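Local coordinates for protein beta-galactosidase (Trichoderma reesei, PDB 3OG2) that probably hydrolyses terminal non-reducing beta-D-galactose residues from beta-D-galactosides, as a TIM-barrel glycoside hydrolase of family 35, at residues 41-46 with 367-372; 68-73 with 319-324; 307-312 with 363-368. One frame throughout, in Å; residues are numbered along the deposited sequence.

How the interactions relate
All three contacts are buried in the TIM-barrel domain. Interactions 1 and 3 both use helix 357-370: in interaction 1 it packs against strand 38-47, in interaction 3 against helix 301-313, and the two meet where L369 CD1 lies 4.0 Å from M312 CE. Interaction 2 sits about 8 Å from interaction 1, centre to centre, and spans strand 38-47, joining the segments at its two parallel neighbours, strands 72-76 and 318-321. All are core, and the chemistry differs with the layer joined. Strand against helix is purely apolar; between the strands and the helices, an aromatic ring meets an isoleucine and a threonine hydroxyl; between the helices of the outer layer, a glutamine amide takes over the middle of the contact.

Interaction 1 of 3, residues 41-46 with 367-372; sequences VIFSGE and QFLKVS
In the TIM barrel of this family 35 enzyme, strand 38-47 packs here against the C-terminal part of helix 357-370. V41 and F43, two residues apart in the chain, both turn toward the helix, and both meet the same methyl group, CD1 of L369. No hydrogen bond crosses between 41-46 and 367-372; the contact is apolar and buried. F43 makes the closer approach: its CD2 lies 3.8 Å from L369 CD1, with CE2 equally near, and the methyl comes to this side of the ring obliquely. V41 adds CG1, 4.2 Å from the same L369 CD1. With chi1 at 174°, CG1 swings away from the valine's backbone N and on to the leucine methyl, and the leucine side chain crosses both partners at about a right angle. Y375 of the short helix 374-377 packs on both V41 and L369. Beyond the helix, S372 OG reaches back to F368 O at 2.7 Å. The same carbonyl takes V371 N, 3.2 Å from F368 O, and the hydroxyl and the amide approach it from opposite faces of its plane.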
loop_
_atom_site.group_PDB
_atom_site.type_symbol
_atom_site.label_atom_id
_atom_site.label_comp_id
_atom_site.label_asym_id
_atom_site.label_seq_id
_atom_site.Cartn_x
_atom_site.Cartn_y
_atom_site.Cartn_z
ATOM N N VAL A 41 -21.236 -7.176 -1.317
ATOM C CA VAL A 41 -20.571 -5.916 -1.069
ATOM C C VAL A 41 -19.100 -6.187 -1.335
ATOM O O VAL A 41 -18.496 -7.011 -0.598
ATOM C CB VAL A 41 -20.787 -5.393 0.358
ATOM C CG1 VAL A 41 -19.923 -4.133 0.597
ATOM C CG2 VAL A 41 -22.240 -5.115 0.631
ATOM N N ILE A 42 -18.507 -5.586 -2.356
ATOM C CA ILE A 42 -17.060 -5.729 -2.589
ATOM C C ILE A 42 -16.347 -4.780 -1.627
ATOM O O ILE A 42 -16.540 -3.553 -1.665
ATOM C CB ILE A 42 -16.716 -5.403 -4.043
ATOM C CG1 ILE A 42 -17.342 -6.423 -5.005
ATOM C CG2 ILE A 42 -15.204 -5.258 -4.214
ATOM C CD1 ILE A 42 -16.784 -7.831 -4.795
ATOM N N PHE A 43 -15.559 -5.356 -0.750
ATOM C CA PHE A 43 -14.783 -4.578 0.238
ATOM C C PHE A 43 -13.356 -5.029 -0.022
ATOM O O PHE A 43 -13.028 -6.200 0.200
ATOM C CB PHE A 43 -15.272 -4.858 1.653
ATOM C CG PHE A 43 -15.007 -3.698 2.637
ATOM C CD1 PHE A 43 -14.171 -2.614 2.386
ATOM C CD2 PHE A 43 -15.648 -3.752 3.873
ATOM C CE1 PHE A 43 -13.947 -1.600 3.327
ATOM C CE2 PHE A 43 -15.433 -2.731 4.805
ATOM C CZ PHE A 43 -14.597 -1.661 4.564
ATOM N N SER A 44 -12.537 -4.127 -0.528
ATOM C CA SER A 44 -11.240 -4.407 -1.138
ATOM C C SER A 44 -10.131 -3.628 -0.498
ATOM O O SER A 44 -10.391 -2.515 -0.019
ATOM C CB SER A 44 -11.385 -4.016 -2.631
ATOM O OG SER A 44 -10.150 -4.238 -3.322
ATOM N N GLY A 45 -8.945 -4.197 -0.550
ATOM C CA GLY A 45 -7.769 -3.494 -0.054
ATOM C C GLY A 45 -6.735 -3.362 -1.167
ATOM O O GLY A 45 -6.514 -4.352 -1.877
ATOM N N GLU A 46 -6.029 -2.276 -1.251
ATOM C CA GLU A 46 -5.013 -2.094 -2.267
ATOM C C GLU A 46 -3.666 -2.701 -1.816
ATOM O O GLU A 46 -3.221 -2.414 -0.694
ATOM C CB GLU A 46 -4.772 -0.591 -2.521
ATOM C CG GLU A 46 -3.935 -0.365 -3.753
ATOM C CD GLU A 46 -4.671 -0.285 -5.063
ATOM O OE1 GLU A 46 -5.932 -0.403 -5.119
ATOM O OE2 GLU A 46 -3.977 -0.097 -6.112
ATOM N N GLN A 367 -16.309 -7.317 8.811
ATOM C CA GLN A 367 -17.099 -8.450 9.283
ATOM C C GLN A 367 -18.580 -8.113 9.363
ATOM O O GLN A 367 -19.412 -8.972 9.071
ATOM C CB GLN A 367 -16.550 -8.911 10.635
ATOM C CG GLN A 367 -15.125 -9.477 10.495
ATOM C CD GLN A 367 -15.082 -10.703 9.638
ATOM O OE1 GLN A 367 -15.963 -11.452 9.322
ATOM N NE2 GLN A 367 -13.831 -10.945 9.169
ATOM N N PHE A 368 -18.927 -6.872 9.697
ATOM C CA PHE A 368 -20.315 -6.443 9.706
ATOM C C PHE A 368 -20.922 -6.511 8.302
ATOM O O PHE A 368 -22.023 -7.081 8.102
ATOM C CB PHE A 368 -20.381 -5.004 10.257
ATOM C CG PHE A 368 -21.735 -4.356 9.981
ATOM C CD1 PHE A 368 -22.906 -4.867 10.518
ATOM C CD2 PHE A 368 -21.793 -3.247 9.163
ATOM C CE1 PHE A 368 -24.164 -4.321 10.225
ATOM C CE2 PHE A 368 -23.025 -2.684 8.911
ATOM C CZ PHE A 368 -24.190 -3.189 9.455
ATOM N N LEU A 369 -20.218 -5.923 7.318
ATOM C CA LEU A 369 -20.871 -5.820 5.995
ATOM C C LEU A 369 -21.088 -7.207 5.394
ATOM O O LEU A 369 -22.122 -7.418 4.740
ATOM C CB LEU A 369 -20.062 -4.944 5.048
ATOM C CG LEU A 369 -20.186 -3.421 5.329
ATOM C CD1 LEU A 369 -19.261 -2.649 4.446
ATOM C CD2 LEU A 369 -21.650 -2.964 5.095
ATOM N N LYS A 370 -20.174 -8.158 5.630
ATOM C CA LYS A 370 -20.324 -9.433 4.923
ATOM C C LYS A 370 -21.449 -10.299 5.474
ATOM O O LYS A 370 -21.792 -11.299 4.847
ATOM C CB LYS A 370 -18.996 -10.145 4.855
ATOM C CG LYS A 370 -18.510 -10.675 6.203
ATOM C CD LYS A 370 -17.101 -11.315 6.029
ATOM C CE LYS A 370 -17.168 -12.509 5.126
ATOM N NZ LYS A 370 -15.902 -13.327 5.104
ATOM N N VAL A 371 -22.057 -9.922 6.613
ATOM C CA VAL A 371 -23.218 -10.686 7.104
ATOM C C VAL A 371 -24.488 -9.855 6.983
ATOM O O VAL A 371 -25.520 -10.246 7.564
ATOM C CB VAL A 371 -22.977 -11.210 8.547
ATOM C CG1 VAL A 371 -21.799 -12.177 8.571
ATOM C CG2 VAL A 371 -22.770 -10.065 9.558
ATOM N N SER A 372 -24.473 -8.785 6.188
ATOM C CA SER A 372 -25.578 -7.826 6.163
ATOM C C SER A 372 -26.075 -7.556 4.765
ATOM O O SER A 372 -26.017 -6.434 4.267
ATOM C CB SER A 372 -25.117 -6.508 6.839
ATOM O OG SER A 372 -24.716 -6.749 8.179
#

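Interaction 2 of 3, residues 68-73 with 319-324; sequences LGFNTV and FNIYMT
G69, with phi 95° and psi 4°, ends helix 58-66 in a Schellman motif and turns the chain toward strand 72-76, while 319-324 leaves its own strand through a corner at Y322 and a cis peptide bond before M323. At that phi a side chain would collide with the carbonyl O of L68, so glycine suits the turn. F70, the next residue, carries the contact. Its side chain crosses that of I321 at about a right angle, CZ lying 4.0 Å from I321 CG1, which approaches the ring obliquely. Beside this, T324 OG1 sits at the ring edge, near its plane, 4.1 Å from F70 CE2. The hydroxyl is turned back on its own segment, donating to I321 O at 3.0 Å from above the carbonyl plane; the torsion that sets OG1 anti to the carbonyl carbon (chi1 -65°) also sends CG2 toward L68. L68 covers one face of the F70 ring, its CD1 3.9 Å above the plane and over the centre, and the same methyl touches T324 CG2 at 4.3 Å. The F70 ring also stacks with F43 of strand 38-47. I65 of helix 58-66 packs on both F70 and T324. Strand 38-47 lies between these two strands and runs parallel to both, so the contact spans an intervening strand, within the curled parallel sheet of a TIM barrel.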
loop_
_atom_site.group_PDB
_atom_site.type_symbol
_atom_site.label_atom_id
_atom_site.label_comp_id
_atom_site.label_asym_id
_atom_site.label_seq_id
_atom_site.Cartn_x
_atom_site.Cartn_y
_atom_site.Cartn_z
ATOM N N LEU A 68 -9.797 -9.256 7.757
ATOM C CA LEU A 68 -10.575 -8.042 7.962
ATOM C C LEU A 68 -12.053 -8.234 7.581
ATOM O O LEU A 68 -12.890 -7.391 7.868
ATOM C CB LEU A 68 -10.059 -6.900 7.078
ATOM C CG LEU A 68 -8.661 -6.395 7.375
ATOM C CD1 LEU A 68 -8.185 -5.458 6.274
ATOM C CD2 LEU A 68 -8.668 -5.636 8.716
ATOM N N GLY A 69 -12.380 -9.306 6.867
ATOM C CA GLY A 69 -13.698 -9.465 6.296
ATOM C C GLY A 69 -13.736 -8.986 4.859
ATOM O O GLY A 69 -14.813 -8.964 4.254
ATOM N N PHE A 70 -12.573 -8.590 4.318
ATOM C CA PHE A 70 -12.550 -8.168 2.891
ATOM C C PHE A 70 -12.672 -9.389 1.976
ATOM O O PHE A 70 -12.312 -10.494 2.380
ATOM C CB PHE A 70 -11.234 -7.481 2.610
ATOM C CG PHE A 70 -11.153 -6.033 3.152
ATOM C CD1 PHE A 70 -12.002 -5.548 4.151
ATOM C CD2 PHE A 70 -10.177 -5.205 2.603
ATOM C CE1 PHE A 70 -11.847 -4.233 4.572
ATOM C CE2 PHE A 70 -10.030 -3.849 3.016
ATOM C CZ PHE A 70 -10.883 -3.383 4.027
ATOM N N ASN A 71 -13.142 -9.124 0.739
ATOM C CA ASN A 71 -13.248 -10.232 -0.228
ATOM C C ASN A 71 -12.390 -10.000 -1.446
ATOM O O ASN A 71 -12.288 -10.916 -2.290
ATOM C CB ASN A 71 -14.700 -10.488 -0.654
ATOM C CG ASN A 71 -15.431 -9.193 -0.945
ATOM O OD1 ASN A 71 -14.881 -8.237 -1.476
ATOM N ND2 ASN A 71 -16.699 -9.171 -0.527
ATOM N N THR A 72 -11.719 -8.842 -1.530
ATOM C CA THR A 72 -11.062 -8.412 -2.772
ATOM C C THR A 72 -9.783 -7.667 -2.451
ATOM O O THR A 72 -9.658 -7.042 -1.396
ATOM C CB THR A 72 -12.041 -7.547 -3.563
ATOM O OG1 THR A 72 -13.253 -8.267 -3.836
ATOM C CG2 THR A 72 -11.489 -7.066 -4.897
ATOM N N VAL A 73 -8.863 -7.748 -3.383
ATOM C CA VAL A 73 -7.669 -6.912 -3.402
ATOM C C VAL A 73 -7.624 -6.230 -4.772
ATOM O O VAL A 73 -7.885 -6.857 -5.799
ATOM C CB VAL A 73 -6.409 -7.757 -3.127
ATOM C CG1 VAL A 73 -5.120 -7.092 -3.616
ATOM C CG2 VAL A 73 -6.355 -7.978 -1.595
ATOM N N PHE A 319 -15.941 -0.918 -2.651
ATOM C CA PHE A 319 -15.237 0.018 -1.758
ATOM C C PHE A 319 -13.829 -0.482 -1.587
ATOM O O PHE A 319 -13.632 -1.549 -0.968
ATOM C CB PHE A 319 -16.025 0.025 -0.434
ATOM C CG PHE A 319 -15.561 1.040 0.614
ATOM C CD1 PHE A 319 -14.854 2.200 0.328
ATOM C CD2 PHE A 319 -15.929 0.767 1.920
ATOM C CE1 PHE A 319 -14.528 3.114 1.337
ATOM C CE2 PHE A 319 -15.579 1.670 2.931
ATOM C CZ PHE A 319 -14.904 2.818 2.646
ATOM N N ASN A 320 -12.821 0.247 -2.088
ATOM C CA ASN A 320 -11.435 -0.193 -2.019
ATOM C C ASN A 320 -10.607 0.823 -1.246
ATOM O O ASN A 320 -10.700 2.022 -1.502
ATOM C CB ASN A 320 -10.874 -0.360 -3.423
ATOM C CG ASN A 320 -9.392 -0.733 -3.421
ATOM O OD1 ASN A 320 -8.997 -1.761 -2.843
ATOM N ND2 ASN A 320 -8.546 0.071 -4.031
ATOM N N ILE A 321 -9.835 0.301 -0.303
ATOM C CA ILE A 321 -9.028 1.129 0.592
ATOM C C ILE A 321 -7.598 1.224 0.109
ATOM O O ILE A 321 -6.869 0.234 0.030
ATOM C CB ILE A 321 -9.048 0.529 2.026
ATOM C CG1 ILE A 321 -10.491 0.365 2.574
ATOM C CG2 ILE A 321 -8.168 1.355 2.986
ATOM C CD1 ILE A 321 -11.330 1.646 2.431
ATOM N N TYR A 322 -7.194 2.465 -0.301
ATOM C CA TYR A 322 -5.867 2.726 -0.886
ATOM C C TYR A 322 -5.073 3.427 0.207
ATOM O O TYR A 322 -5.456 4.583 0.507
ATOM C CB TYR A 322 -6.042 3.601 -2.148
ATOM C CG TYR A 322 -4.718 3.777 -2.866
ATOM C CD1 TYR A 322 -3.680 4.571 -2.378
ATOM C CD2 TYR A 322 -4.459 3.120 -4.081
ATOM C CE1 TYR A 322 -2.495 4.723 -3.022
ATOM C CE2 TYR A 322 -3.258 3.245 -4.769
ATOM C CZ TYR A 322 -2.280 4.044 -4.229
ATOM O OH TYR A 322 -1.064 4.152 -4.862
ATOM N N MET A 323 -3.942 2.955 0.699
ATOM C CA MET A 323 -3.439 1.580 0.595
ATOM C C MET A 323 -3.980 0.753 1.777
ATOM O O MET A 323 -4.291 1.315 2.840
ATOM C CB MET A 323 -1.918 1.571 0.731
ATOM C CG MET A 323 -1.174 2.297 -0.413
ATOM S SD MET A 323 -1.524 1.610 -2.040
ATOM C CE MET A 323 -0.692 0.023 -1.941
ATOM N N THR A 324 -4.010 -0.559 1.609
ATOM C CA THR A 324 -4.208 -1.458 2.750
ATOM C C THR A 324 -2.879 -2.043 3.200
ATOM O O THR A 324 -2.632 -2.093 4.398
ATOM C CB THR A 324 -5.258 -2.510 2.394
ATOM O OG1 THR A 324 -6.523 -1.809 2.193
ATOM C CG2 THR A 324 -5.490 -3.499 3.515
#

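Interaction 3 of 3, residues 307-312 with 363-368; sequences FYKNNM and KLQGQF
The Y308 ring and the Q365 amide stand 90° apart, and the amide oxygen OE1 meets the ring at its edge, in its plane, 3.4 Å from Y308 CD2. This is the packing of two neighbouring helices in the outer layer of the TIM barrel: the segments 307-312 and 363-368 run nearly parallel, their axes 20° apart and 11.6 Å from each other at the closest. Q365 bridges the two helices. Its side chain is fully extended beyond CG (chi2 180°), and this carries the amide across to the other helix. There OE1 settles against carbon from two residues: Y308 CB at 3.1 Å from Q365 OE1, and the methyl CE of M312 at 3.4 Å from the same oxygen. M312 is itself extended beyond CG, which brings CE to Q365 CB as well, at 4.0 Å. No hydrogen bond joins the two segments, and OE1, buried by this contact, has no hydrogen-bond partner in the model. The other end of the amide is held within its own helix, NE2 bonding to E361 OE2. With an alanine in place of Q365, the two helices would probably be left with a gap between Y308 and M312, and E361 would lose this amide partner. The polar ends of Y308 and K309 find partners outside the contact: Y308 OH bonds to Q280 O on barrel strand 275-280, and K309 NZ makes a salt bridge with E470 OE2 of the neighbouring beta domain. On its way there the lysine chain runs past the glutamine, K309 CE lying 4.3 Å from Q365 NE2.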
loop_
_atom_site.group_PDB
_atom_site.type_symbol
_atom_site.label_atom_id
_atom_site.label_comp_id
_atom_site.label_asym_id
_atom_site.label_seq_id
_atom_site.Cartn_x
_atom_site.Cartn_y
_atom_site.Cartn_z
ATOM N N PHE A 307 -15.241 8.273 8.665
ATOM C CA PHE A 307 -15.310 8.432 7.215
ATOM C C PHE A 307 -15.780 7.184 6.471
ATOM O O PHE A 307 -16.460 7.296 5.441
ATOM C CB PHE A 307 -13.927 8.828 6.648
ATOM C CG PHE A 307 -13.581 10.291 6.874
ATOM C CD1 PHE A 307 -13.111 10.735 8.091
ATOM C CD2 PHE A 307 -13.730 11.180 5.769
ATOM C CE1 PHE A 307 -12.754 12.048 8.258
ATOM C CE2 PHE A 307 -13.393 12.530 5.962
ATOM C CZ PHE A 307 -12.908 12.949 7.184
ATOM N N TYR A 308 -15.434 5.988 6.935
ATOM C CA TYR A 308 -15.854 4.788 6.180
ATOM C C TYR A 308 -17.337 4.552 6.376
ATOM O O TYR A 308 -18.057 4.207 5.433
ATOM C CB TYR A 308 -15.052 3.552 6.521
ATOM C CG TYR A 308 -13.566 3.635 6.153
ATOM C CD1 TYR A 308 -13.003 4.760 5.572
ATOM C CD2 TYR A 308 -12.755 2.535 6.403
ATOM C CE1 TYR A 308 -11.656 4.791 5.247
ATOM C CE2 TYR A 308 -11.401 2.565 6.091
ATOM C CZ TYR A 308 -10.869 3.693 5.511
ATOM O OH TYR A 308 -9.528 3.716 5.205
ATOM N N LYS A 309 -17.851 4.756 7.598
ATOM C CA LYS A 309 -19.315 4.627 7.775
ATOM C C LYS A 309 -20.037 5.744 7.032
ATOM O O LYS A 309 -21.180 5.524 6.622
ATOM C CB LYS A 309 -19.652 4.639 9.272
ATOM C CG LYS A 309 -19.124 3.363 9.964
ATOM C CD LYS A 309 -19.364 3.375 11.467
ATOM C CE LYS A 309 -18.613 2.187 12.110
ATOM N NZ LYS A 309 -18.895 2.036 13.538
ATOM N N ASN A 310 -19.392 6.911 6.813
ATOM C CA ASN A 310 -20.042 7.920 5.980
ATOM C C ASN A 310 -20.181 7.463 4.540
ATOM O O ASN A 310 -21.085 7.935 3.822
ATOM C CB ASN A 310 -19.201 9.198 6.057
ATOM C CG ASN A 310 -19.837 10.342 5.327
ATOM O OD1 ASN A 310 -20.959 10.763 5.706
ATOM N ND2 ASN A 310 -19.153 10.848 4.299
ATOM N N ASN A 311 -19.324 6.574 4.040
ATOM C CA ASN A 311 -19.484 6.023 2.714
ATOM C C ASN A 311 -20.585 4.952 2.710
ATOM O O ASN A 311 -21.307 4.828 1.716
ATOM C CB ASN A 311 -18.146 5.409 2.226
ATOM C CG ASN A 311 -17.111 6.507 2.022
ATOM O OD1 ASN A 311 -17.437 7.660 1.736
ATOM N ND2 ASN A 311 -15.827 6.145 2.186
ATOM N N MET A 312 -20.689 4.191 3.814
ATOM C CA MET A 312 -21.829 3.286 3.938
ATOM C C MET A 312 -23.127 4.095 4.008
ATOM O O MET A 312 -24.160 3.639 3.510
ATOM C CB MET A 312 -21.684 2.423 5.205
ATOM C CG MET A 312 -20.362 1.593 5.100
ATOM S SD MET A 312 -20.064 0.779 6.686
ATOM C CE MET A 312 -18.260 0.529 6.576
ATOM N N LYS A 363 -11.464 -4.319 10.650
ATOM C CA LYS A 363 -12.051 -5.666 10.707
ATOM C C LYS A 363 -13.473 -5.622 11.228
ATOM O O LYS A 363 -14.323 -6.373 10.774
ATOM C CB LYS A 363 -11.182 -6.507 11.668
ATOM C CG LYS A 363 -11.721 -7.912 11.872
ATOM C CD LYS A 363 -10.751 -8.831 12.672
ATOM C CE LYS A 363 -10.475 -8.185 14.051
ATOM N NZ LYS A 363 -9.656 -9.124 14.882
ATOM N N LEU A 364 -13.796 -4.748 12.210
ATOM C CA LEU A 364 -15.183 -4.717 12.683
ATOM C C LEU A 364 -16.125 -4.356 11.537
ATOM O O LEU A 364 -17.237 -4.895 11.418
ATOM C CB LEU A 364 -15.338 -3.680 13.785
ATOM C CG LEU A 364 -14.414 -3.800 14.982
ATOM C CD1 LEU A 364 -14.777 -2.731 16.022
ATOM C CD2 LEU A 364 -14.501 -5.184 15.602
ATOM N N GLN A 365 -15.648 -3.444 10.682
ATOM C CA GLN A 365 -16.502 -2.997 9.564
ATOM C C GLN A 365 -16.618 -4.034 8.472
ATOM O O GLN A 365 -17.719 -4.261 7.948
ATOM C CB GLN A 365 -15.905 -1.706 8.979
ATOM C CG GLN A 365 -15.886 -0.542 10.002
ATOM C CD GLN A 365 -15.281 0.700 9.382
ATOM O OE1 GLN A 365 -15.222 0.879 8.153
ATOM N NE2 GLN A 365 -14.798 1.607 10.191
ATOM N N GLY A 366 -15.502 -4.705 8.133
ATOM C CA GLY A 366 -15.597 -5.741 7.104
ATOM C C GLY A 366 -16.462 -6.918 7.534
ATOM O O GLY A 366 -17.264 -7.467 6.752
ATOM N N GLN A 367 -16.309 -7.317 8.811
ATOM C CA GLN A 367 -17.099 -8.450 9.283
ATOM C C GLN A 367 -18.580 -8.113 9.363
ATOM O O GLN A 367 -19.412 -8.972 9.071
ATOM C CB GLN A 367 -16.550 -8.911 10.635
ATOM C CG GLN A 367 -15.125 -9.477 10.495
ATOM C CD GLN A 367 -15.082 -10.703 9.638
ATOM O OE1 GLN A 367 -15.963 -11.452 9.322
ATOM N NE2 GLN A 367 -13.831 -10.945 9.169
ATOM N N PHE A 368 -18.927 -6.872 9.697
ATOM C CA PHE A 368 -20.315 -6.443 9.706
ATOM C C PHE A 368 -20.922 -6.511 8.302
ATOM O O PHE A 368 -22.023 -7.081 8.102
ATOM C CB PHE A 368 -20.381 -5.004 10.257
ATOM C CG PHE A 368 -21.735 -4.356 9.981
ATOM C CD1 PHE A 368 -22.906 -4.867 10.518
ATOM C CD2 PHE A 368 -21.793 -3.247 9.163
ATOM C CE1 PHE A 368 -24.164 -4.321 10.225
ATOM C CE2 PHE A 368 -23.025 -2.684 8.911
ATOM C CZ PHE A 368 -24.190 -3.189 9.455
#